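Local coordinates for protein globin (Bacillus anthracis, PDB 5V3T) that binds heme, with cyanide held in the heme pocket, and, as a group II truncated hemoglobin, probably binds or carries oxygen, at residues M72-H77 and A119-N124; P33-I38 and P84-A89; T7-I12 and G59-Y64. One frame throughout, in Å; residues are numbered along the deposited sequence.

Contact 1 of 3, residues M72-H77 and A119-N124. With HEM (protoporphyrin IX containing Fe), chain C.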
loop_
_atom_site.group_PDB
_atom_site.type_symbol
_atom_site.label_atom_id
_atom_site.label_comp_id
_atom_site.label_asym_id
_atom_site.label_seq_id
_atom_site.Cartn_x
_atom_site.Cartn_y
_atom_site.Cartn_z
ATOM N N MET A 72 5.271 2.764 -8.637
ATOM C CA MET A 72 4.381 1.627 -8.920
ATOM C C MET A 72 3.201 1.589 -7.952
ATOM O O MET A 72 2.983 0.601 -7.241
ATOM C CB MET A 72 5.159 0.320 -8.859
ATOM C CG MET A 72 6.289 0.246 -9.879
ATOM S SD MET A 72 7.018 -1.387 -10.035
ATOM C CE MET A 72 5.563 -2.349 -10.468
ATOM N N LEU A 73 2.473 2.696 -7.919
ATOM C CA LEU A 73 1.544 2.980 -6.837
ATOM C C LEU A 73 0.464 1.938 -6.711
ATOM O O LEU A 73 0.099 1.579 -5.592
ATOM C CB LEU A 73 0.913 4.355 -7.008
ATOM C CG LEU A 73 1.786 5.520 -6.532
ATOM C CD1 LEU A 73 0.915 6.741 -6.335
ATOM C CD2 LEU A 73 2.538 5.162 -5.244
ATOM N N ARG A 74 -0.076 1.464 -7.832
ATOM C CA ARG A 74 -1.143 0.461 -7.736
ATOM C C ARG A 74 -0.645 -0.761 -7.002
ATOM O O ARG A 74 -1.361 -1.335 -6.177
ATOM C CB ARG A 74 -1.663 0.036 -9.108
ATOM C CG ARG A 74 -2.677 -1.107 -8.974
ATOM C CD ARG A 74 -3.291 -1.574 -10.280
ATOM N NE ARG A 74 -4.190 -2.711 -10.061
ATOM C CZ ARG A 74 -5.383 -2.653 -9.468
ATOM N NH1 ARG A 74 -6.102 -3.766 -9.318
ATOM N NH2 ARG A 74 -5.866 -1.498 -9.024
ATOM N N ALA A 75 0.584 -1.159 -7.307
ATOM C CA ALA A 75 1.155 -2.327 -6.671
ATOM C C ALA A 75 1.327 -2.067 -5.175
ATOM O O ALA A 75 1.011 -2.920 -4.353
ATOM C CB ALA A 75 2.510 -2.706 -7.332
ATOM N N ARG A 76 1.779 -0.861 -4.823
ATOM C CA ARG A 76 2.002 -0.525 -3.413
ATOM C C ARG A 76 0.710 -0.419 -2.593
ATOM O O ARG A 76 0.736 -0.542 -1.369
ATOM C CB ARG A 76 2.774 0.777 -3.289
ATOM C CG ARG A 76 4.199 0.714 -3.832
ATOM C CD ARG A 76 4.935 1.998 -3.465
ATOM N NE ARG A 76 6.268 2.090 -4.078
ATOM C CZ ARG A 76 7.399 1.787 -3.446
ATOM N NH1 ARG A 76 8.564 1.906 -4.067
ATOM N NH2 ARG A 76 7.364 1.381 -2.181
ATOM N N HIS A 77 -0.411 -0.212 -3.271
ATOM C CA HIS A 77 -1.719 -0.107 -2.605
ATOM C C HIS A 77 -2.527 -1.401 -2.578
ATOM O O HIS A 77 -3.631 -1.430 -2.026
ATOM C CB HIS A 77 -2.552 0.979 -3.270
ATOM C CG HIS A 77 -2.123 2.363 -2.917
ATOM N ND1 HIS A 77 -1.053 2.987 -3.522
ATOM C CD2 HIS A 77 -2.623 3.250 -2.024
ATOM C CE1 HIS A 77 -0.919 4.202 -3.024
ATOM N NE2 HIS A 77 -1.855 4.388 -2.111
ATOM N N ALA A 119 -6.035 8.014 -8.494
ATOM C CA ALA A 119 -6.863 7.452 -7.422
ATOM C C ALA A 119 -7.782 6.349 -7.937
ATOM O O ALA A 119 -8.026 5.354 -7.239
ATOM C CB ALA A 119 -7.675 8.554 -6.762
ATOM N N GLN A 120 -8.302 6.525 -9.152
ATOM C CA GLN A 120 -9.099 5.477 -9.788
ATOM C C GLN A 120 -8.278 4.223 -10.036
ATOM O O GLN A 120 -8.785 3.101 -9.908
ATOM C CB GLN A 120 -9.700 5.950 -11.109
ATOM C CG GLN A 120 -10.546 4.874 -11.800
ATOM C CD GLN A 120 -11.707 4.374 -10.939
ATOM O OE1 GLN A 120 -12.418 5.162 -10.312
ATOM N NE2 GLN A 120 -11.895 3.056 -10.901
ATOM N N HIS A 121 -7.013 4.414 -10.396
ATOM C CA HIS A 121 -6.117 3.293 -10.657
ATOM C C HIS A 121 -5.827 2.475 -9.401
ATOM O O HIS A 121 -5.551 1.276 -9.488
ATOM C CB HIS A 121 -4.796 3.797 -11.258
ATOM C CG HIS A 121 -4.002 2.733 -11.955
ATOM N ND1 HIS A 121 -2.629 2.645 -11.861
ATOM C CD2 HIS A 121 -4.389 1.722 -12.769
ATOM C CE1 HIS A 121 -2.204 1.620 -12.580
ATOM N NE2 HIS A 121 -3.253 1.045 -13.143
ATOM N N MET A 122 -5.871 3.137 -8.245
ATOM C CA MET A 122 -5.587 2.503 -6.962
ATOM C C MET A 122 -6.722 1.568 -6.499
ATOM O O MET A 122 -6.465 0.620 -5.765
ATOM C CB MET A 122 -5.330 3.561 -5.883
ATOM C CG MET A 122 -4.206 4.552 -6.179
ATOM S SD MET A 122 -2.646 3.706 -6.449
ATOM C CE MET A 122 -2.556 3.754 -8.251
ATOM N N VAL A 123 -7.954 1.838 -6.933
ATOM C CA VAL A 123 -9.134 1.068 -6.485
ATOM C C VAL A 123 -8.923 -0.423 -6.696
ATOM O O VAL A 123 -8.541 -0.848 -7.782
ATOM C CB VAL A 123 -10.422 1.499 -7.220
ATOM C CG1 VAL A 123 -11.579 0.530 -6.893
ATOM C CG2 VAL A 123 -10.780 2.927 -6.851
ATOM N N ASN A 124 -9.160 -1.216 -5.655
ATOM C CA ASN A 124 -8.834 -2.628 -5.718
ATOM C C ASN A 124 -9.889 -3.529 -5.055
ATOM O O ASN A 124 -9.666 -4.712 -4.881
ATOM C CB ASN A 124 -7.451 -2.867 -5.101
ATOM C CG ASN A 124 -7.331 -2.346 -3.675
ATOM O OD1 ASN A 124 -8.277 -2.410 -2.878
ATOM N ND2 ASN A 124 -6.146 -1.869 -3.336
HETATM C CHA HEM C . 0.618 4.809 0.777
HETATM C CHB HEM C . -4.320 4.648 1.124
HETATM C CHC HEM C . -4.573 6.898 -3.202
HETATM C CHD HEM C . 0.209 7.889 -3.128
HETATM C C1A HEM C . -0.686 4.588 1.235
HETATM C C2A HEM C . -1.049 3.910 2.470
HETATM C C3A HEM C . -2.388 3.870 2.565
HETATM C C4A HEM C . -2.956 4.511 1.390
HETATM C CMA HEM C . -3.205 3.243 3.720
HETATM C CAA HEM C . -0.037 3.359 3.503
HETATM C CBA HEM C . 0.757 4.523 4.098
HETATM C CGA HEM C . 2.162 4.089 4.419
HETATM O O1A HEM C . 2.407 2.855 4.471
HETATM O O2A HEM C . 3.033 4.975 4.626
HETATM C C1B HEM C . -4.819 5.225 -0.033
HETATM C C2B HEM C . -6.214 5.329 -0.417
HETATM C C3B HEM C . -6.272 5.930 -1.614
HETATM C C4B HEM C . -4.919 6.242 -2.039
HETATM C CMB HEM C . -7.427 4.815 0.395
HETATM C CAB HEM C . -7.555 6.253 -2.410
HETATM C CBB HEM C . -7.571 6.187 -3.750
HETATM C C1C HEM C . -3.356 7.448 -3.484
HETATM C C2C HEM C . -3.089 8.458 -4.495
HETATM C C3C HEM C . -1.785 8.735 -4.467
HETATM C C4C HEM C . -1.148 7.909 -3.450
HETATM C CMC HEM C . -4.115 9.122 -5.444
HETATM C CAC HEM C . -1.097 9.751 -5.410
HETATM C CBC HEM C . -0.139 10.506 -4.894
HETATM C C1D HEM C . 0.744 7.150 -2.069
HETATM C C2D HEM C . 2.152 7.127 -1.735
HETATM C C3D HEM C . 2.293 6.178 -0.540
HETATM C C4D HEM C . 0.949 5.703 -0.240
HETATM C CMD HEM C . 3.281 7.905 -2.442
HETATM C CAD HEM C . 3.606 5.825 0.184
HETATM C CBD HEM C . 4.015 4.417 -0.243
HETATM C CGD HEM C . 5.412 4.103 0.225
HETATM O O1D HEM C . 5.531 3.358 1.229
HETATM O O2D HEM C . 6.400 4.593 -0.394
HETATM N NA HEM C . -1.881 4.936 0.602
HETATM N NB HEM C . -4.066 5.805 -1.050
HETATM N NC HEM C . -2.155 7.143 -2.855
HETATM N ND HEM C . 0.072 6.288 -1.170
HETATM FE FE HEM C . -2.012 6.185 -1.040
HETATM O O HOH W 1 -4.225 -1.273 -5.475
#

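Contact 2 of 3, residues P33-I38 and P84-A89. With HEM (protoporphyrin IX containing Fe), chain C.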
loop_
_atom_site.group_PDB
_atom_site.type_symbol
_atom_site.label_atom_id
_atom_site.label_comp_id
_atom_site.label_asym_id
_atom_site.label_seq_id
_atom_site.Cartn_x
_atom_site.Cartn_y
_atom_site.Cartn_z
ATOM N N PRO A 33 -13.708 9.497 8.448
ATOM C CA PRO A 33 -14.054 8.162 8.951
ATOM C C PRO A 33 -13.815 7.053 7.927
ATOM O O PRO A 33 -13.594 5.899 8.306
ATOM C CB PRO A 33 -15.548 8.287 9.278
ATOM C CG PRO A 33 -16.037 9.388 8.389
ATOM C CD PRO A 33 -14.896 10.360 8.306
ATOM N N ASP A 34 -13.851 7.400 6.645
ATOM C CA ASP A 34 -13.642 6.417 5.587
ATOM C C ASP A 34 -12.169 6.196 5.291
ATOM O O ASP A 34 -11.828 5.298 4.530
ATOM C CB ASP A 34 -14.351 6.840 4.300
ATOM C CG ASP A 34 -15.851 6.828 4.431
ATOM O OD1 ASP A 34 -16.370 5.950 5.149
ATOM O OD2 ASP A 34 -16.509 7.704 3.831
ATOM N N LEU A 35 -11.299 7.018 5.871
ATOM C CA LEU A 35 -9.882 6.937 5.523
ATOM C C LEU A 35 -8.967 6.651 6.709
ATOM O O LEU A 35 -8.084 5.796 6.621
ATOM C CB LEU A 35 -9.442 8.232 4.849
ATOM C CG LEU A 35 -10.131 8.580 3.537
ATOM C CD1 LEU A 35 -9.537 9.882 3.017
ATOM C CD2 LEU A 35 -9.958 7.454 2.515
ATOM N N SER A 36 -9.160 7.375 7.805
ATOM C CA SER A 36 -8.267 7.262 8.959
ATOM C C SER A 36 -8.034 5.825 9.486
ATOM O O SER A 36 -6.916 5.523 9.916
ATOM C CB SER A 36 -8.757 8.169 10.100
ATOM O OG SER A 36 -10.089 7.884 10.487
ATOM N N PRO A 37 -9.063 4.940 9.463
ATOM C CA PRO A 37 -8.770 3.594 9.986
ATOM C C PRO A 37 -7.701 2.805 9.219
ATOM O O PRO A 37 -7.046 1.954 9.827
ATOM C CB PRO A 37 -10.120 2.876 9.870
ATOM C CG PRO A 37 -11.126 3.955 9.949
ATOM C CD PRO A 37 -10.508 5.106 9.207
ATOM N N ILE A 38 -7.506 3.068 7.928
ATOM C CA ILE A 38 -6.590 2.215 7.175
ATOM C C ILE A 38 -5.205 2.825 7.087
ATOM O O ILE A 38 -4.260 2.174 6.651
ATOM C CB ILE A 38 -7.117 1.912 5.760
ATOM C CG1 ILE A 38 -7.330 3.183 4.952
ATOM C CG2 ILE A 38 -8.415 1.166 5.843
ATOM C CD1 ILE A 38 -7.985 2.923 3.609
ATOM N N PRO A 84 -14.178 2.222 -4.318
ATOM C CA PRO A 84 -14.497 3.481 -5.003
ATOM C C PRO A 84 -14.928 4.569 -4.012
ATOM O O PRO A 84 -14.629 5.746 -4.230
ATOM C CB PRO A 84 -15.638 3.087 -5.939
ATOM C CG PRO A 84 -15.410 1.621 -6.201
ATOM C CD PRO A 84 -14.892 1.072 -4.906
ATOM N N LYS A 85 -15.590 4.169 -2.927
ATOM C CA LYS A 85 -15.989 5.110 -1.881
ATOM C C LYS A 85 -14.775 5.778 -1.236
ATOM O O LYS A 85 -14.769 6.990 -0.988
ATOM C CB LYS A 85 -16.837 4.390 -0.820
ATOM C CG LYS A 85 -17.274 5.233 0.376
ATOM C CD LYS A 85 -18.488 4.602 1.087
ATOM C CE LYS A 85 -18.140 3.281 1.777
ATOM N NZ LYS A 85 -19.344 2.623 2.399
ATOM N N ARG A 86 -13.726 5.008 -0.990
ATOM C CA ARG A 86 -12.541 5.583 -0.373
ATOM C C ARG A 86 -11.735 6.427 -1.363
ATOM O O ARG A 86 -11.145 7.438 -0.985
ATOM C CB ARG A 86 -11.688 4.483 0.245
ATOM C CG ARG A 86 -12.349 3.901 1.473
ATOM C CD ARG A 86 -11.478 2.885 2.173
ATOM N NE ARG A 86 -11.976 2.635 3.520
ATOM C CZ ARG A 86 -11.996 1.441 4.095
ATOM N NH1 ARG A 86 -11.562 0.380 3.432
ATOM N NH2 ARG A 86 -12.462 1.307 5.328
ATOM N N ALA A 87 -11.711 6.024 -2.628
ATOM C CA ALA A 87 -11.097 6.868 -3.649
ATOM C C ALA A 87 -11.815 8.219 -3.680
ATOM O O ALA A 87 -11.189 9.267 -3.804
ATOM C CB ALA A 87 -11.142 6.189 -5.013
ATOM N N GLU A 88 -13.131 8.203 -3.536
ATOM C CA GLU A 88 -13.872 9.461 -3.505
ATOM C C GLU A 88 -13.546 10.290 -2.266
ATOM O O GLU A 88 -13.414 11.514 -2.360
ATOM C CB GLU A 88 -15.369 9.203 -3.599
ATOM C CG GLU A 88 -15.846 9.105 -5.035
ATOM C CD GLU A 88 -17.339 8.847 -5.123
ATOM O OE1 GLU A 88 -18.103 9.486 -4.364
ATOM O OE2 GLU A 88 -17.744 7.993 -5.940
ATOM N N ALA A 89 -13.426 9.646 -1.106
ATOM C CA ALA A 89 -13.075 10.367 0.121
ATOM C C ALA A 89 -11.673 10.989 0.001
ATOM O O ALA A 89 -11.425 12.117 0.433
ATOM C CB ALA A 89 -13.152 9.447 1.320
HETATM C CHA HEM C . 0.618 4.809 0.777
HETATM C CHB HEM C . -4.320 4.648 1.124
HETATM C CHC HEM C . -4.573 6.898 -3.202
HETATM C CHD HEM C . 0.209 7.889 -3.128
HETATM C C1A HEM C . -0.686 4.588 1.235
HETATM C C2A HEM C . -1.049 3.910 2.470
HETATM C C3A HEM C . -2.388 3.870 2.565
HETATM C C4A HEM C . -2.956 4.511 1.390
HETATM C CMA HEM C . -3.205 3.243 3.720
HETATM C CAA HEM C . -0.037 3.359 3.503
HETATM C CBA HEM C . 0.757 4.523 4.098
HETATM C CGA HEM C . 2.162 4.089 4.419
HETATM O O1A HEM C . 2.407 2.855 4.471
HETATM O O2A HEM C . 3.033 4.975 4.626
HETATM C C1B HEM C . -4.819 5.225 -0.033
HETATM C C2B HEM C . -6.214 5.329 -0.417
HETATM C C3B HEM C . -6.272 5.930 -1.614
HETATM C C4B HEM C . -4.919 6.242 -2.039
HETATM C CMB HEM C . -7.427 4.815 0.395
HETATM C CAB HEM C . -7.555 6.253 -2.410
HETATM C CBB HEM C . -7.571 6.187 -3.750
HETATM C C1C HEM C . -3.356 7.448 -3.484
HETATM C C2C HEM C . -3.089 8.458 -4.495
HETATM C C3C HEM C . -1.785 8.735 -4.467
HETATM C C4C HEM C . -1.148 7.909 -3.450
HETATM C CMC HEM C . -4.115 9.122 -5.444
HETATM C CAC HEM C . -1.097 9.751 -5.410
HETATM C CBC HEM C . -0.139 10.506 -4.894
HETATM C C1D HEM C . 0.744 7.150 -2.069
HETATM C C2D HEM C . 2.152 7.127 -1.735
HETATM C C3D HEM C . 2.293 6.178 -0.540
HETATM C C4D HEM C . 0.949 5.703 -0.240
HETATM C CMD HEM C . 3.281 7.905 -2.442
HETATM C CAD HEM C . 3.606 5.825 0.184
HETATM C CBD HEM C . 4.015 4.417 -0.243
HETATM C CGD HEM C . 5.412 4.103 0.225
HETATM O O1D HEM C . 5.531 3.358 1.229
HETATM O O2D HEM C . 6.400 4.593 -0.394
HETATM N NA HEM C . -1.881 4.936 0.602
HETATM N NB HEM C . -4.066 5.805 -1.050
HETATM N NC HEM C . -2.155 7.143 -2.855
HETATM N ND HEM C . 0.072 6.288 -1.170
HETATM FE FE HEM C . -2.012 6.185 -1.040
#

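Contact 3 of 3, residues T7-I12 and G59-Y64. With HEM (protoporphyrin IX containing Fe), chain C.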
loop_
_atom_site.group_PDB
_atom_site.type_symbol
_atom_site.label_atom_id
_atom_site.label_comp_id
_atom_site.label_asym_id
_atom_site.label_seq_id
_atom_site.Cartn_x
_atom_site.Cartn_y
_atom_site.Cartn_z
ATOM N N THR A 7 7.302 24.270 -14.571
ATOM C CA THR A 7 6.858 22.911 -14.334
ATOM C C THR A 7 5.570 23.003 -13.527
ATOM O O THR A 7 5.326 24.025 -12.883
ATOM C CB THR A 7 7.909 22.108 -13.577
ATOM O OG1 THR A 7 8.078 22.670 -12.274
ATOM C CG2 THR A 7 9.234 22.165 -14.300
ATOM N N PRO A 8 4.717 21.971 -13.598
ATOM C CA PRO A 8 3.530 21.962 -12.731
ATOM C C PRO A 8 3.909 22.199 -11.266
ATOM O O PRO A 8 3.203 22.904 -10.546
ATOM C CB PRO A 8 2.970 20.552 -12.926
ATOM C CG PRO A 8 3.395 20.176 -14.321
ATOM C CD PRO A 8 4.739 20.832 -14.541
ATOM N N PHE A 9 5.038 21.634 -10.851
ATOM C CA PHE A 9 5.547 21.797 -9.493
ATOM C C PHE A 9 5.812 23.268 -9.191
ATOM O O PHE A 9 5.408 23.780 -8.150
ATOM C CB PHE A 9 6.818 20.956 -9.312
ATOM C CG PHE A 9 7.525 21.167 -7.995
ATOM C CD1 PHE A 9 6.920 20.826 -6.796
ATOM C CD2 PHE A 9 8.821 21.648 -7.969
ATOM C CE1 PHE A 9 7.583 21.009 -5.591
ATOM C CE2 PHE A 9 9.491 21.827 -6.771
ATOM C CZ PHE A 9 8.874 21.504 -5.581
ATOM N N GLU A 10 6.480 23.941 -10.118
ATOM C CA GLU A 10 6.729 25.370 -9.998
ATOM C C GLU A 10 5.402 26.137 -10.016
ATOM O O GLU A 10 5.165 27.021 -9.181
ATOM C CB GLU A 10 7.651 25.845 -11.123
ATOM C CG GLU A 10 9.063 25.325 -10.972
ATOM C CD GLU A 10 9.940 25.625 -12.167
ATOM O OE1 GLU A 10 9.423 25.650 -13.306
ATOM O OE2 GLU A 10 11.153 25.829 -11.965
ATOM N N ALA A 11 4.536 25.772 -10.958
ATOM C CA ALA A 11 3.280 26.471 -11.182
ATOM C C ALA A 11 2.414 26.496 -9.927
ATOM O O ALA A 11 1.686 27.461 -9.696
ATOM C CB ALA A 11 2.515 25.826 -12.330
ATOM N N ILE A 12 2.490 25.438 -9.128
ATOM C CA ILE A 12 1.610 25.288 -7.960
ATOM C C ILE A 12 2.199 26.022 -6.748
ATOM O O ILE A 12 1.543 26.174 -5.726
ATOM C CB ILE A 12 1.356 23.790 -7.611
ATOM C CG1 ILE A 12 0.015 23.625 -6.867
ATOM C CG2 ILE A 12 2.508 23.191 -6.816
ATOM C CD1 ILE A 12 -0.332 22.148 -6.476
ATOM N N GLY A 59 6.708 17.213 -11.660
ATOM C CA GLY A 59 7.802 17.700 -12.483
ATOM C C GLY A 59 8.938 18.328 -11.695
ATOM O O GLY A 59 9.858 18.920 -12.275
ATOM N N GLY A 60 8.877 18.208 -10.371
ATOM C CA GLY A 60 9.988 18.608 -9.524
ATOM C C GLY A 60 11.076 17.547 -9.531
ATOM O O GLY A 60 11.045 16.640 -10.366
ATOM N N PRO A 61 12.050 17.662 -8.613
ATOM C CA PRO A 61 13.128 16.677 -8.465
ATOM C C PRO A 61 12.580 15.273 -8.182
ATOM O O PRO A 61 11.518 15.150 -7.569
ATOM C CB PRO A 61 13.927 17.209 -7.275
ATOM C CG PRO A 61 13.679 18.685 -7.296
ATOM C CD PRO A 61 12.265 18.850 -7.765
ATOM N N ASN A 62 13.294 14.237 -8.610
ATOM C CA ASN A 62 12.835 12.855 -8.404
ATOM C C ASN A 62 13.046 12.355 -6.979
ATOM O O ASN A 62 13.646 11.298 -6.773
ATOM C CB ASN A 62 13.545 11.909 -9.378
ATOM C CG ASN A 62 13.136 12.138 -10.816
ATOM O OD1 ASN A 62 11.989 12.480 -11.100
ATOM N ND2 ASN A 62 14.072 11.945 -11.737
ATOM N N LEU A 63 12.531 13.104 -6.006
ATOM C CA LEU A 63 12.771 12.831 -4.592
ATOM C C LEU A 63 12.312 11.428 -4.191
ATOM O O LEU A 63 13.002 10.731 -3.447
ATOM C CB LEU A 63 12.074 13.883 -3.728
ATOM C CG LEU A 63 12.512 15.340 -3.933
ATOM C CD1 LEU A 63 11.703 16.223 -3.005
ATOM C CD2 LEU A 63 13.990 15.513 -3.666
ATOM N N TYR A 64 11.157 11.014 -4.695
ATOM C CA TYR A 64 10.589 9.730 -4.292
ATOM C C TYR A 64 11.456 8.588 -4.812
ATOM O O TYR A 64 11.913 7.750 -4.035
ATOM C CB TYR A 64 9.161 9.561 -4.803
ATOM C CG TYR A 64 8.497 8.284 -4.290
ATOM C CD1 TYR A 64 8.715 7.061 -4.917
ATOM C CD2 TYR A 64 7.665 8.303 -3.173
ATOM C CE1 TYR A 64 8.126 5.890 -4.451
ATOM C CE2 TYR A 64 7.063 7.118 -2.696
ATOM C CZ TYR A 64 7.302 5.927 -3.346
ATOM O OH TYR A 64 6.723 4.752 -2.894
HETATM C CHA HEM C . 0.618 4.809 0.777
HETATM C CHB HEM C . -4.320 4.648 1.124
HETATM C CHC HEM C . -4.573 6.898 -3.202
HETATM C CHD HEM C . 0.209 7.889 -3.128
HETATM C C1A HEM C . -0.686 4.588 1.235
HETATM C C2A HEM C . -1.049 3.910 2.470
HETATM C C3A HEM C . -2.388 3.870 2.565
HETATM C C4A HEM C . -2.956 4.511 1.390
HETATM C CMA HEM C . -3.205 3.243 3.720
HETATM C CAA HEM C . -0.037 3.359 3.503
HETATM C CBA HEM C . 0.757 4.523 4.098
HETATM C CGA HEM C . 2.162 4.089 4.419
HETATM O O1A HEM C . 2.407 2.855 4.471
HETATM O O2A HEM C . 3.033 4.975 4.626
HETATM C C1B HEM C . -4.819 5.225 -0.033
HETATM C C2B HEM C . -6.214 5.329 -0.417
HETATM C C3B HEM C . -6.272 5.930 -1.614
HETATM C C4B HEM C . -4.919 6.242 -2.039
HETATM C CMB HEM C . -7.427 4.815 0.395
HETATM C CAB HEM C . -7.555 6.253 -2.410
HETATM C CBB HEM C . -7.571 6.187 -3.750
HETATM C C1C HEM C . -3.356 7.448 -3.484
HETATM C C2C HEM C . -3.089 8.458 -4.495
HETATM C C3C HEM C . -1.785 8.735 -4.467
HETATM C C4C HEM C . -1.148 7.909 -3.450
HETATM C CMC HEM C . -4.115 9.122 -5.444
HETATM C CAC HEM C . -1.097 9.751 -5.410
HETATM C CBC HEM C . -0.139 10.506 -4.894
HETATM C C1D HEM C . 0.744 7.150 -2.069
HETATM C C2D HEM C . 2.152 7.127 -1.735
HETATM C C3D HEM C . 2.293 6.178 -0.540
HETATM C C4D HEM C . 0.949 5.703 -0.240
HETATM C CMD HEM C . 3.281 7.905 -2.442
HETATM C CAD HEM C . 3.606 5.825 0.184
HETATM C CBD HEM C . 4.015 4.417 -0.243
HETATM C CGD HEM C . 5.412 4.103 0.225
HETATM O O1D HEM C . 5.531 3.358 1.229
HETATM O O2D HEM C . 6.400 4.593 -0.394
HETATM N NA HEM C . -1.881 4.936 0.602
HETATM N NB HEM C . -4.066 5.805 -1.050
HETATM N NC HEM C . -2.155 7.143 -2.855
HETATM N ND HEM C . 0.072 6.288 -1.170
HETATM FE FE HEM C . -2.012 6.185 -1.040
HETATM O O HOH W 2 10.340 22.001 -11.300
#

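Contact 1 of 3, residues M72-H77 and A119-N124
The short helix 73-76 meets the C-terminal turn of helix 105-122 with Arg74 and Met122 nearest in the backbone, their CA atoms 5.0 Å apart. This is the proximal side of the truncated globin heme pocket: His77 binds the iron through NE2. Its ring is held from the other end, since His77 ND1 donates to Leu73 O at 2.8 Å, the oxygen lying nearly in the ring plane; this would probably make the imidazole more electron-rich toward the metal. Met122 folds back at chi2 and chi3 and sets SD obliquely to that ring, 3.4 Å from His77 ND1, while its CG lies against HEM CHC and its CE against Arg74 N. Leu73 lays CD1 on the porphyrin rim at HEM CHD. Arg74, extended from CG to NE with CG anti to the backbone N (chi1 175°), passes CD over one face of the His121 ring. Arg74 NH2 bridges two carbonyls at the end of helix 105-122, His121 O at 2.8 Å and Val123 O at 3.0 Å. Arg74 NH1 turns to His70 of the second subunit. Asn124 OD1 is held by Ile82 N, and a water donates to Arg74 O and Met122 O and accepts from Asn124 ND2.

Contact 2 of 3, residues P33-I38 and P84-A89
One side-chain to backbone hydrogen bond ties the 33-38 loop to the first turns of helix 84-101. Arg86 NE donates to Asp34 O at 2.9 Å, with the donor tilted 18° from the carbonyl plane and the N-H...O angle bent to 140°. The chain of Arg86 runs extended from CG to NE, carrying the guanidinium away from the helix and across the loop; Arg86 CG and CD also pass 3.4 Å from Asp34 O. At the far end of the group, Arg86 NH1 makes a salt bridge with Glu81, so the two nitrogens are held by different partners.

The apolar contacts lie beside this bond. Ile38 sets CG2 over one face of the guanidinium, toward its rim and 4.0 Å from Arg86 CZ. With CG1 between the backbone N and the carbonyl carbon (chi1 59°), the other branch of Ile38 brings CD1 against both Arg86 CD and the heme methyl CMB, 3.8 Å from each. Leu35 straddles the methyl of Ala89, Leu35 CG lying 3.8 Å from Ala89 CB, and CD2 continues to Arg86 O. Asp34 CB also touches that methyl.

Both segments border the heme of this globin: Ile38 O lies 3.3 Å from HEM CMA, and Ala87 packs on the vinyl carbon CBB. Ile38 O also accepts from His121 of the second subunit.

The charged end of Arg86 is thus shared between a neutral carbonyl and a carboxylate, with aliphatic carbon over one face, which should limit its rotation and hold the loop against the helix at the heme edge.

Contact 3 of 3, residues T7-I12 and G59-Y64
A capping box opens helix 8-11, and its first turn packs against the glycine-rich turn that ends helix 44-57 in this globin fold. Thr7 OG1 accepts from Glu10 N at 3.0 Å, and Thr7 N donates in turn to Glu10 OE1 at 2.8 Å. Across the contact, Phe9 does most of the touching. Its CG stands anti to the backbone N (chi1 173°), which brings the ring against Gly60, whose CA meets it obliquely: Phe9 CB is 3.6 Å from Gly60 N, and Phe9 CD2 is 3.6 Å from Gly60 CA. Farther out, Phe9 CE2 meets Pro61 CD at 4.2 Å, the two side chains crossing at about a right angle. Gly59, at positive phi, is the C-prime residue of a Schellman motif, and its carbonyl faces the threonine: a water lies 2.6 Å from Thr7 OG1 and donates to Gly59 O over a longer 3.3 Å. The segment then runs on to Tyr64, whose OH donates to the heme propionate oxygen O2D. Around the contact, Phe9 also packs on Thr55 of helix 44-57 and Ile18 of helix 14-31, while Pro8 rests on Ile107 and Phe110 of helix 105-122.

Contacts 1 and 2 are neighbours, their centres 14 Å apart, and touch where Ala119 of helix 105-122 and Val123 just beyond it pack on Pro84 and Ala87 of helix 84-101. Contact 3 lies at the other end of the molecule, its centre 21 Å from that of contact 1 and 27 Å from that of contact 2, on the opposite side of the chain's centre from the latter. Along the chain contact 3 closes before contact 1 opens, whereas contact 2 interleaves with both. Three separated parts of the globin fold thus converge on one heme, at its iron, its rim and, through Tyr64 close to Arg76, a propionate; contacts 1 and 2 also meet the second subunit.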